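Local structure of putative tetrapyrrole (Corrin/porphyrin) methylase (Bacteroides fragilis, 3FFY) at residues P8-S13 with V107-G112; F20-F25 with T45-E50; R54-L59 with H96-D101. The protein probably transfers a methyl group from S-adenosyl-L-methionine to the ribose of a cytidine in 16S rRNA, this chain being its C-terminal part. All blocks are in the same frame, centred on the assembly; numbering follows the deposited sequence.

Contact 1 of 3, residues P8-S13 with V107-G112; sequences PALVAS and VIVLAG
V107 and V109 share one torsion, each with CG1 anti to the backbone N (chi1 -179° and -176°), which presents V107 CG1 and V109 CG2 to A9, the small residue of helix 8-12 that faces the strand, and V109 CG1 to L10 and S13. A9 CB meets V107 CG1 at 3.3 Å, tighter than usual van der Waals contact, and also lies 4.0 Å from V109 CG2. V109 thus divides its work: CG2 leans on A9, while CG1 touches L10 and S13, further along the chain. L10 crosses V109 at about a right angle and brings its CD2 to 3.9 Å from V109 CG1. S13 approaches with CB, 3.7 Å from V109 CG1, while its hydroxyl OG turns back and donates to L10 O (2.8 Å). That carbonyl accepts S13 N from the same face, so the polar end of S13 is tied to its own chain where it borders the valine. No hydrogen bond crosses the contact. The helix and strand axes come within 8.6 Å at a crossing of -45°. Strand 106-110 runs between strands 45-50 and 71-77 in the sheet; helix 6-12 covers the V107 and V109 side, and I108 points away from it, onto helix 55-66.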
loop_
_atom_site.group_PDB
_atom_site.type_symbol
_atom_site.label_atom_id
_atom_site.label_comp_id
_atom_site.label_asym_id
_atom_site.label_seq_id
_atom_site.Cartn_x
_atom_site.Cartn_y
_atom_site.Cartn_z
ATOM N N PRO A 8 -2.444 7.775 -4.615
ATOM C CA PRO A 8 -2.419 6.594 -3.723
ATOM C C PRO A 8 -1.184 5.694 -3.874
ATOM O O PRO A 8 -0.799 5.013 -2.925
ATOM C CB PRO A 8 -3.690 5.825 -4.124
ATOM C CG PRO A 8 -4.001 6.319 -5.560
ATOM C CD PRO A 8 -3.609 7.769 -5.520
ATOM N N ALA A 9 -0.574 5.660 -5.066
ATOM C CA ALA A 9 0.646 4.875 -5.280
ATOM C C ALA A 9 1.746 5.368 -4.350
ATOM O O ALA A 9 2.440 4.567 -3.723
ATOM C CB ALA A 9 1.119 4.937 -6.760
ATOM N N LEU A 10 1.887 6.690 -4.247
ATOM C CA LEU A 10 2.891 7.267 -3.363
ATOM C C LEU A 10 2.624 6.835 -1.924
ATOM O O LEU A 10 3.561 6.487 -1.227
ATOM C CB LEU A 10 2.935 8.806 -3.412
ATOM C CG LEU A 10 3.788 9.506 -4.470
ATOM C CD1 LEU A 10 3.338 11.008 -4.578
ATOM C CD2 LEU A 10 5.314 9.316 -4.151
ATOM N N VAL A 11 1.360 6.895 -1.490
ATOM C CA VAL A 11 0.990 6.516 -0.119
ATOM C C VAL A 11 1.308 5.046 0.181
ATOM O O VAL A 11 1.860 4.724 1.209
ATOM C CB VAL A 11 -0.505 6.778 0.137
ATOM C CG1 VAL A 11 -0.909 6.214 1.502
ATOM C CG2 VAL A 11 -0.794 8.220 0.091
ATOM N N ALA A 12 0.993 4.180 -0.777
ATOM C CA ALA A 12 1.180 2.743 -0.694
ATOM C C ALA A 12 2.633 2.369 -0.703
ATOM O O ALA A 12 2.980 1.259 -0.306
ATOM C CB ALA A 12 0.491 2.055 -1.937
ATOM N N SER A 13 3.496 3.278 -1.168
ATOM C CA SER A 13 4.864 2.880 -1.561
ATOM C C SER A 13 5.807 2.623 -0.394
ATOM O O SER A 13 6.842 1.979 -0.555
ATOM C CB SER A 13 5.528 3.937 -2.465
ATOM O OG SER A 13 5.949 5.047 -1.677
ATOM N N VAL A 107 1.608 2.382 -11.808
ATOM C CA VAL A 107 2.405 3.483 -11.345
ATOM C C VAL A 107 3.640 2.825 -10.743
ATOM O O VAL A 107 3.548 1.813 -9.998
ATOM C CB VAL A 107 1.669 4.318 -10.210
ATOM C CG1 VAL A 107 2.518 5.516 -9.739
ATOM C CG2 VAL A 107 0.249 4.730 -10.638
ATOM N N ILE A 108 4.811 3.379 -11.099
ATOM C CA ILE A 108 6.057 3.000 -10.530
ATOM C C ILE A 108 6.533 4.135 -9.640
ATOM O O ILE A 108 6.656 5.290 -10.094
ATOM C CB ILE A 108 7.151 2.706 -11.616
ATOM C CG1 ILE A 108 6.595 1.737 -12.661
ATOM C CG2 ILE A 108 8.470 2.193 -10.925
ATOM C CD1 ILE A 108 7.484 1.543 -13.956
ATOM N N VAL A 109 6.790 3.798 -8.374
ATOM C CA VAL A 109 7.375 4.745 -7.408
ATOM C C VAL A 109 8.759 4.234 -7.076
ATOM O O VAL A 109 8.915 3.163 -6.469
ATOM C CB VAL A 109 6.525 4.890 -6.136
ATOM C CG1 VAL A 109 7.122 5.998 -5.161
ATOM C CG2 VAL A 109 5.116 5.245 -6.547
ATOM N N LEU A 110 9.762 4.978 -7.544
ATOM C CA LEU A 110 11.169 4.614 -7.477
ATOM C C LEU A 110 11.885 5.512 -6.453
ATOM O O LEU A 110 11.818 6.734 -6.510
ATOM C CB LEU A 110 11.820 4.836 -8.857
ATOM C CG LEU A 110 13.296 4.397 -9.044
ATOM C CD1 LEU A 110 13.535 2.834 -8.860
ATOM C CD2 LEU A 110 13.848 4.953 -10.403
ATOM N N ALA A 111 12.589 4.876 -5.544
ATOM C CA ALA A 111 13.426 5.556 -4.551
ATOM C C ALA A 111 14.523 6.331 -5.250
ATOM O O ALA A 111 15.093 5.880 -6.271
ATOM C CB ALA A 111 14.019 4.516 -3.526
ATOM N N GLY A 112 14.791 7.524 -4.743
ATOM C CA GLY A 112 15.947 8.270 -5.234
ATOM C C GLY A 112 17.279 7.767 -4.678
ATOM O O GLY A 112 17.333 6.823 -3.894
#

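Contact 2 of 3, residues F20-F25 with T45-E50; sequences FCFEGF and TMVFYE
F22, E23 and G24 meet V47, F48 and Y49 where the two parallel strands of a beta-alpha-beta unit, linked through helix 32-38, run side by side. The pairing is regular at first: C21 N donates to T45 O (2.9 Å) and C21 O accepts V47 N (2.8 Å). A beta bulge follows. V47 O takes a short bond from E23 N at 2.6 Å and a weak one from G24 N at 3.4 Å, and the register slips by one residue. Beyond the bulge the pairing resumes with Y49 N bonded to G24 O at 2.8 Å. On the side of F20, T45 and V47, the F22 ring, placed by CG anti to the backbone N (chi1 177°), sets its edge toward the face of Y49 in an offset edge-to-face pair, centroids 5.4 Å apart and planes at 73°. G24 N sits over the centre of one F22 face. The F25 ring joins this aromatic cluster by receiving Y49 CB over one face, 3.7 Å from its centroid. At the bulge, the bent chain of E23 lays CG over the F48 ring, 4.1 Å from the centroid.

The next shell packs around and bonds these groups. K35 of the connecting helix holds E23 OE1 in a salt bridge, and F62 meets the F48 ring. F6 packs against the F22 ring, and its backbone N joins A3 O in holding the hydroxyl OH of Y49 by hydrogen bonds.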
loop_
_atom_site.group_PDB
_atom_site.type_symbol
_atom_site.label_atom_id
_atom_site.label_comp_id
_atom_site.label_asym_id
_atom_site.label_seq_id
_atom_site.Cartn_x
_atom_site.Cartn_y
_atom_site.Cartn_z
ATOM N N PHE A 20 8.907 14.678 -4.313
ATOM C CA PHE A 20 8.881 13.694 -5.387
ATOM C C PHE A 20 8.817 14.351 -6.748
ATOM O O PHE A 20 8.381 15.512 -6.881
ATOM C CB PHE A 20 7.745 12.678 -5.209
ATOM C CG PHE A 20 6.359 13.234 -5.401
ATOM C CD1 PHE A 20 5.772 13.276 -6.661
ATOM C CD2 PHE A 20 5.639 13.702 -4.329
ATOM C CE1 PHE A 20 4.496 13.798 -6.848
ATOM C CE2 PHE A 20 4.382 14.243 -4.504
ATOM C CZ PHE A 20 3.802 14.309 -5.763
ATOM N N CYS A 21 9.271 13.588 -7.736
ATOM C CA CYS A 21 9.297 13.999 -9.112
ATOM C C CYS A 21 8.319 13.187 -9.918
ATOM O O CYS A 21 8.535 11.994 -10.156
ATOM C CB CYS A 21 10.687 13.779 -9.668
ATOM S SG CYS A 21 11.895 14.761 -8.787
ATOM N N PHE A 22 7.243 13.828 -10.350
ATOM C CA PHE A 22 6.363 13.171 -11.287
ATOM C C PHE A 22 7.088 13.185 -12.620
ATOM O O PHE A 22 7.413 14.248 -13.125
ATOM C CB PHE A 22 5.000 13.854 -11.395
ATOM C CG PHE A 22 4.117 13.209 -12.406
ATOM C CD1 PHE A 22 3.498 11.998 -12.114
ATOM C CD2 PHE A 22 3.993 13.735 -13.690
ATOM C CE1 PHE A 22 2.698 11.341 -13.084
ATOM C CE2 PHE A 22 3.199 13.110 -14.645
ATOM C CZ PHE A 22 2.559 11.899 -14.335
ATOM N N GLU A 23 7.357 11.998 -13.166
ATOM C CA GLU A 23 8.024 11.891 -14.472
ATOM C C GLU A 23 7.071 11.462 -15.599
ATOM O O GLU A 23 7.337 11.698 -16.775
ATOM C CB GLU A 23 9.164 10.887 -14.379
ATOM C CG GLU A 23 10.135 11.103 -13.230
ATOM C CD GLU A 23 11.059 12.294 -13.412
ATOM O OE1 GLU A 23 11.167 12.873 -14.520
ATOM O OE2 GLU A 23 11.706 12.636 -12.419
ATOM N N GLY A 24 5.941 10.847 -15.255
ATOM C CA GLY A 24 4.955 10.424 -16.266
ATOM C C GLY A 24 5.424 9.171 -16.984
ATOM O O GLY A 24 5.908 8.246 -16.371
ATOM N N PHE A 25 5.306 9.169 -18.299
ATOM C CA PHE A 25 5.688 8.047 -19.128
ATOM C C PHE A 25 7.069 8.297 -19.657
ATOM O O PHE A 25 7.368 9.400 -20.115
ATOM C CB PHE A 25 4.741 7.972 -20.311
ATOM C CG PHE A 25 3.345 7.595 -19.917
ATOM C CD1 PHE A 25 2.997 6.242 -19.765
ATOM C CD2 PHE A 25 2.392 8.561 -19.682
ATOM C CE1 PHE A 25 1.718 5.879 -19.398
ATOM C CE2 PHE A 25 1.104 8.203 -19.319
ATOM C CZ PHE A 25 0.775 6.856 -19.166
ATOM N N THR A 45 12.283 10.695 -4.596
ATOM C CA THR A 45 11.406 9.657 -5.146
ATOM C C THR A 45 10.911 10.120 -6.518
ATOM O O THR A 45 10.616 11.274 -6.706
ATOM C CB THR A 45 10.210 9.428 -4.223
ATOM O OG1 THR A 45 10.709 9.024 -2.944
ATOM C CG2 THR A 45 9.255 8.366 -4.779
HETATM N N MSE A 46 10.852 9.202 -7.467
HETATM C CA MSE A 46 10.407 9.473 -8.824
HETATM C C MSE A 46 9.144 8.692 -9.034
HETATM O O MSE A 46 9.031 7.556 -8.560
HETATM C CB MSE A 46 11.471 9.025 -9.801
HETATM C CG MSE A 46 12.657 9.974 -9.729
HETATM SE SE MSE A 46 14.230 9.219 -10.387
HETATM C CE MSE A 46 14.590 8.037 -8.858
ATOM N N VAL A 47 8.204 9.286 -9.752
ATOM C CA VAL A 47 6.955 8.601 -10.049
ATOM C C VAL A 47 6.767 8.568 -11.548
ATOM O O VAL A 47 6.890 9.608 -12.241
ATOM C CB VAL A 47 5.728 9.298 -9.400
ATOM C CG1 VAL A 47 4.427 8.514 -9.783
ATOM C CG2 VAL A 47 5.959 9.431 -7.866
ATOM N N PHE A 48 6.513 7.360 -12.041
ATOM C CA PHE A 48 6.297 7.097 -13.473
ATOM C C PHE A 48 4.992 6.317 -13.648
ATOM O O PHE A 48 4.572 5.580 -12.751
ATOM C CB PHE A 48 7.390 6.184 -14.038
ATOM C CG PHE A 48 8.808 6.655 -13.784
ATOM C CD1 PHE A 48 9.492 7.389 -14.744
ATOM C CD2 PHE A 48 9.457 6.300 -12.618
ATOM C CE1 PHE A 48 10.811 7.795 -14.506
ATOM C CE2 PHE A 48 10.762 6.695 -12.367
ATOM C CZ PHE A 48 11.436 7.447 -13.307
ATOM N N TYR A 49 4.401 6.456 -14.835
ATOM C CA TYR A 49 3.293 5.612 -15.319
ATOM C C TYR A 49 3.835 4.690 -16.379
ATOM O O TYR A 49 4.724 5.079 -17.158
ATOM C CB TYR A 49 2.172 6.463 -15.925
ATOM C CG TYR A 49 1.350 7.259 -14.937
ATOM C CD1 TYR A 49 1.095 6.789 -13.675
ATOM C CD2 TYR A 49 0.792 8.471 -15.292
ATOM C CE1 TYR A 49 0.298 7.509 -12.795
ATOM C CE2 TYR A 49 -0.011 9.177 -14.418
ATOM C CZ TYR A 49 -0.236 8.679 -13.168
ATOM O OH TYR A 49 -1.024 9.354 -12.273
ATOM N N GLU A 50 3.310 3.470 -16.410
ATOM C CA GLU A 50 3.763 2.488 -17.370
ATOM C C GLU A 50 2.627 1.538 -17.764
ATOM O O GLU A 50 1.655 1.335 -17.008
ATOM C CB GLU A 50 4.938 1.708 -16.786
ATOM C CG GLU A 50 5.712 0.854 -17.774
ATOM C CD GLU A 50 6.138 1.655 -18.986
ATOM O OE1 GLU A 50 7.275 2.172 -18.930
ATOM O OE2 GLU A 50 5.302 1.818 -19.929
#

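Contact 3 of 3, residues R54-L59 with H96-D101; sequences RLLKTL and HFTATD. With SO4 (sulfate ion), chain C.
L56 and F97 mark the closest backbone approach, their CA atoms 6.3 Å apart, where the first turn of helix 55-66 faces the last turn of helix 90-99. The latter ends just beyond: T100 N still bonds to H96 O, but T100 itself has left helical phi/psi. No hydrogen bond joins the two segments, and F97 is the central residue of its segment. L55, with CG anti to the backbone N (chi1 -178°), sets its CD2 methyl squarely over the ring centre, 3.8 Å from the F97 centroid and only 6° off the normal, a CH-pi contact. H96 CD2 covers the centre of the other face, 3.6 Å above the plane, so the ring is held between a leucine methyl and an imidazole carbon. L59 CD1 comes in obliquely, 3.9 Å from F97 CD2.

L55, L59 and F97 all rest on V74 of strand 71-77, because the two helices pack against one face of the mixed sheet of this C-terminal part of the methylase. Nearer the surface, L56 crosses T98 at a slant, its CD1 and CD2 both 3.9 Å from T98 OG1. The T98 hydroxyl is bound to I94 O within its own helix. On another edge of the H96 imidazole, ND1 donates to a sulfate ion, probably from the crystallisation liquor. The H96 ND1 to sulfate O3 bond is nearly straight (175°), but its modelled 2.5 Å length is doubtful. S79 OG of the second subunit binds the same sulfate.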
loop_
_atom_site.group_PDB
_atom_site.type_symbol
_atom_site.label_atom_id
_atom_site.label_comp_id
_atom_site.label_asym_id
_atom_site.label_seq_id
_atom_site.Cartn_x
_atom_site.Cartn_y
_atom_site.Cartn_z
ATOM N N ARG A 54 5.066 -3.109 -21.066
ATOM C CA ARG A 54 6.364 -2.426 -21.067
ATOM C C ARG A 54 7.016 -2.448 -19.704
ATOM O O ARG A 54 8.179 -2.093 -19.573
ATOM C CB ARG A 54 6.227 -0.959 -21.497
ATOM C CG ARG A 54 6.493 -0.694 -22.976
ATOM C CD ARG A 54 5.236 -0.566 -23.787
ATOM N NE ARG A 54 4.806 0.835 -23.912
ATOM C CZ ARG A 54 3.914 1.285 -24.802
ATOM N NH1 ARG A 54 3.331 0.456 -25.672
ATOM N NH2 ARG A 54 3.609 2.580 -24.822
ATOM N N LEU A 55 6.288 -2.870 -18.669
ATOM C CA LEU A 55 6.832 -2.754 -17.308
ATOM C C LEU A 55 8.169 -3.451 -17.089
ATOM O O LEU A 55 9.080 -2.868 -16.501
ATOM C CB LEU A 55 5.825 -3.251 -16.256
ATOM C CG LEU A 55 6.257 -3.127 -14.774
ATOM C CD1 LEU A 55 6.564 -1.641 -14.377
ATOM C CD2 LEU A 55 5.213 -3.778 -13.890
ATOM N N LEU A 56 8.306 -4.692 -17.563
ATOM C CA LEU A 56 9.492 -5.476 -17.253
ATOM C C LEU A 56 10.715 -4.807 -17.854
ATOM O O LEU A 56 11.721 -4.676 -17.180
ATOM C CB LEU A 56 9.394 -6.904 -17.797
ATOM C CG LEU A 56 9.932 -8.122 -17.009
ATOM C CD1 LEU A 56 10.535 -9.139 -17.996
ATOM C CD2 LEU A 56 10.832 -7.820 -15.842
ATOM N N LYS A 57 10.630 -4.388 -19.111
ATOM C CA LYS A 57 11.732 -3.626 -19.757
ATOM C C LYS A 57 12.120 -2.398 -18.934
ATOM O O LYS A 57 13.299 -2.208 -18.622
ATOM C CB LYS A 57 11.339 -3.167 -21.176
ATOM C CG LYS A 57 12.456 -2.413 -21.964
ATOM C CD LYS A 57 11.976 -1.874 -23.337
ATOM C CE LYS A 57 12.900 -0.717 -23.850
ATOM N NZ LYS A 57 12.660 -0.366 -25.278
ATOM N N THR A 58 11.119 -1.588 -18.584
ATOM C CA THR A 58 11.372 -0.382 -17.788
ATOM C C THR A 58 12.092 -0.728 -16.458
ATOM O O THR A 58 13.075 -0.071 -16.083
ATOM C CB THR A 58 10.076 0.422 -17.546
ATOM O OG1 THR A 58 9.687 1.018 -18.786
ATOM C CG2 THR A 58 10.306 1.514 -16.513
ATOM N N LEU A 59 11.593 -1.753 -15.754
ATOM C CA LEU A 59 12.188 -2.178 -14.478
ATOM C C LEU A 59 13.595 -2.691 -14.668
ATOM O O LEU A 59 14.469 -2.399 -13.862
ATOM C CB LEU A 59 11.355 -3.255 -13.798
ATOM C CG LEU A 59 9.988 -2.812 -13.293
ATOM C CD1 LEU A 59 9.322 -4.039 -12.741
ATOM C CD2 LEU A 59 10.043 -1.725 -12.262
ATOM N N HIS A 96 9.672 -10.944 -9.924
ATOM C CA HIS A 96 8.219 -11.075 -9.766
ATOM C C HIS A 96 7.494 -10.908 -11.099
ATOM O O HIS A 96 6.638 -11.721 -11.456
ATOM C CB HIS A 96 7.673 -10.049 -8.750
ATOM C CG HIS A 96 6.187 -10.105 -8.591
ATOM N ND1 HIS A 96 5.557 -11.025 -7.765
ATOM C CD2 HIS A 96 5.201 -9.405 -9.209
ATOM C CE1 HIS A 96 4.249 -10.845 -7.850
ATOM N NE2 HIS A 96 4.004 -9.873 -8.715
ATOM N N PHE A 97 7.834 -9.857 -11.840
ATOM C CA PHE A 97 7.157 -9.624 -13.109
ATOM C C PHE A 97 7.706 -10.383 -14.299
ATOM O O PHE A 97 7.199 -10.198 -15.437
ATOM C CB PHE A 97 7.079 -8.141 -13.418
ATOM C CG PHE A 97 6.147 -7.427 -12.530
ATOM C CD1 PHE A 97 4.794 -7.691 -12.611
ATOM C CD2 PHE A 97 6.624 -6.552 -11.537
ATOM C CE1 PHE A 97 3.888 -7.043 -11.755
ATOM C CE2 PHE A 97 5.744 -5.909 -10.674
ATOM C CZ PHE A 97 4.360 -6.148 -10.787
ATOM N N THR A 98 8.715 -11.213 -14.055
ATOM C CA THR A 98 9.067 -12.234 -15.025
ATOM C C THR A 98 8.111 -13.424 -14.874
ATOM O O THR A 98 7.646 -13.940 -15.883
ATOM C CB THR A 98 10.527 -12.695 -14.900
ATOM O OG1 THR A 98 11.360 -11.557 -15.030
ATOM C CG2 THR A 98 10.916 -13.729 -16.011
ATOM N N ALA A 99 7.812 -13.855 -13.640
ATOM C CA ALA A 99 6.909 -15.015 -13.407
ATOM C C ALA A 99 5.456 -14.674 -13.694
ATOM O O ALA A 99 4.703 -15.519 -14.095
ATOM C CB ALA A 99 7.045 -15.558 -11.979
ATOM N N THR A 100 5.048 -13.438 -13.466
ATOM C CA THR A 100 3.650 -13.056 -13.690
ATOM C C THR A 100 3.606 -11.684 -14.377
ATOM O O THR A 100 4.124 -10.693 -13.868
ATOM C CB THR A 100 2.777 -13.076 -12.375
ATOM O OG1 THR A 100 2.855 -11.813 -11.736
ATOM C CG2 THR A 100 3.207 -14.163 -11.365
ATOM N N ASP A 101 3.017 -11.669 -15.571
ATOM C CA ASP A 101 2.813 -10.441 -16.329
ATOM C C ASP A 101 1.892 -9.542 -15.496
ATOM O O ASP A 101 1.047 -10.036 -14.765
ATOM C CB ASP A 101 2.203 -10.754 -17.727
ATOM C CG ASP A 101 2.849 -11.992 -18.428
ATOM O OD1 ASP A 101 4.051 -12.289 -18.237
ATOM O OD2 ASP A 101 2.136 -12.674 -19.190
HETATM S S SO4 C . 6.017 -13.100 -4.951
HETATM O O1 SO4 C . 5.425 -14.473 -5.105
HETATM O O2 SO4 C . 4.813 -12.207 -4.902
HETATM O O3 SO4 C . 6.726 -12.685 -6.235
HETATM O O4 SO4 C . 6.830 -13.168 -3.741
#

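Overall arrangement
Contacts 1 and 2 meet in the same sheet, their centres about 9 Å apart: strand 106-110 pairs with strand 45-50 through backbone bonds such as I108 N to F48 O, and L10 reaches both V109 and F20. Contact 3 lies on the other side of the chain's centre, about 17 Å from either of them by centres, linked to contact 1 where I108 CD1 packs on L55 and to contact 2 by a hydrogen bond between E50 OE1 and T58 OG1. Contact 1 is buried and packed by aliphatic groups, with no hydrogen bond across it. Contact 2, partly exposed at an outer strand, depends on main-chain bonds and aromatic rings. Contact 3 has a buried leucine-phenylalanine core and an exposed rim at T98; the sulfate sits beyond it on H96.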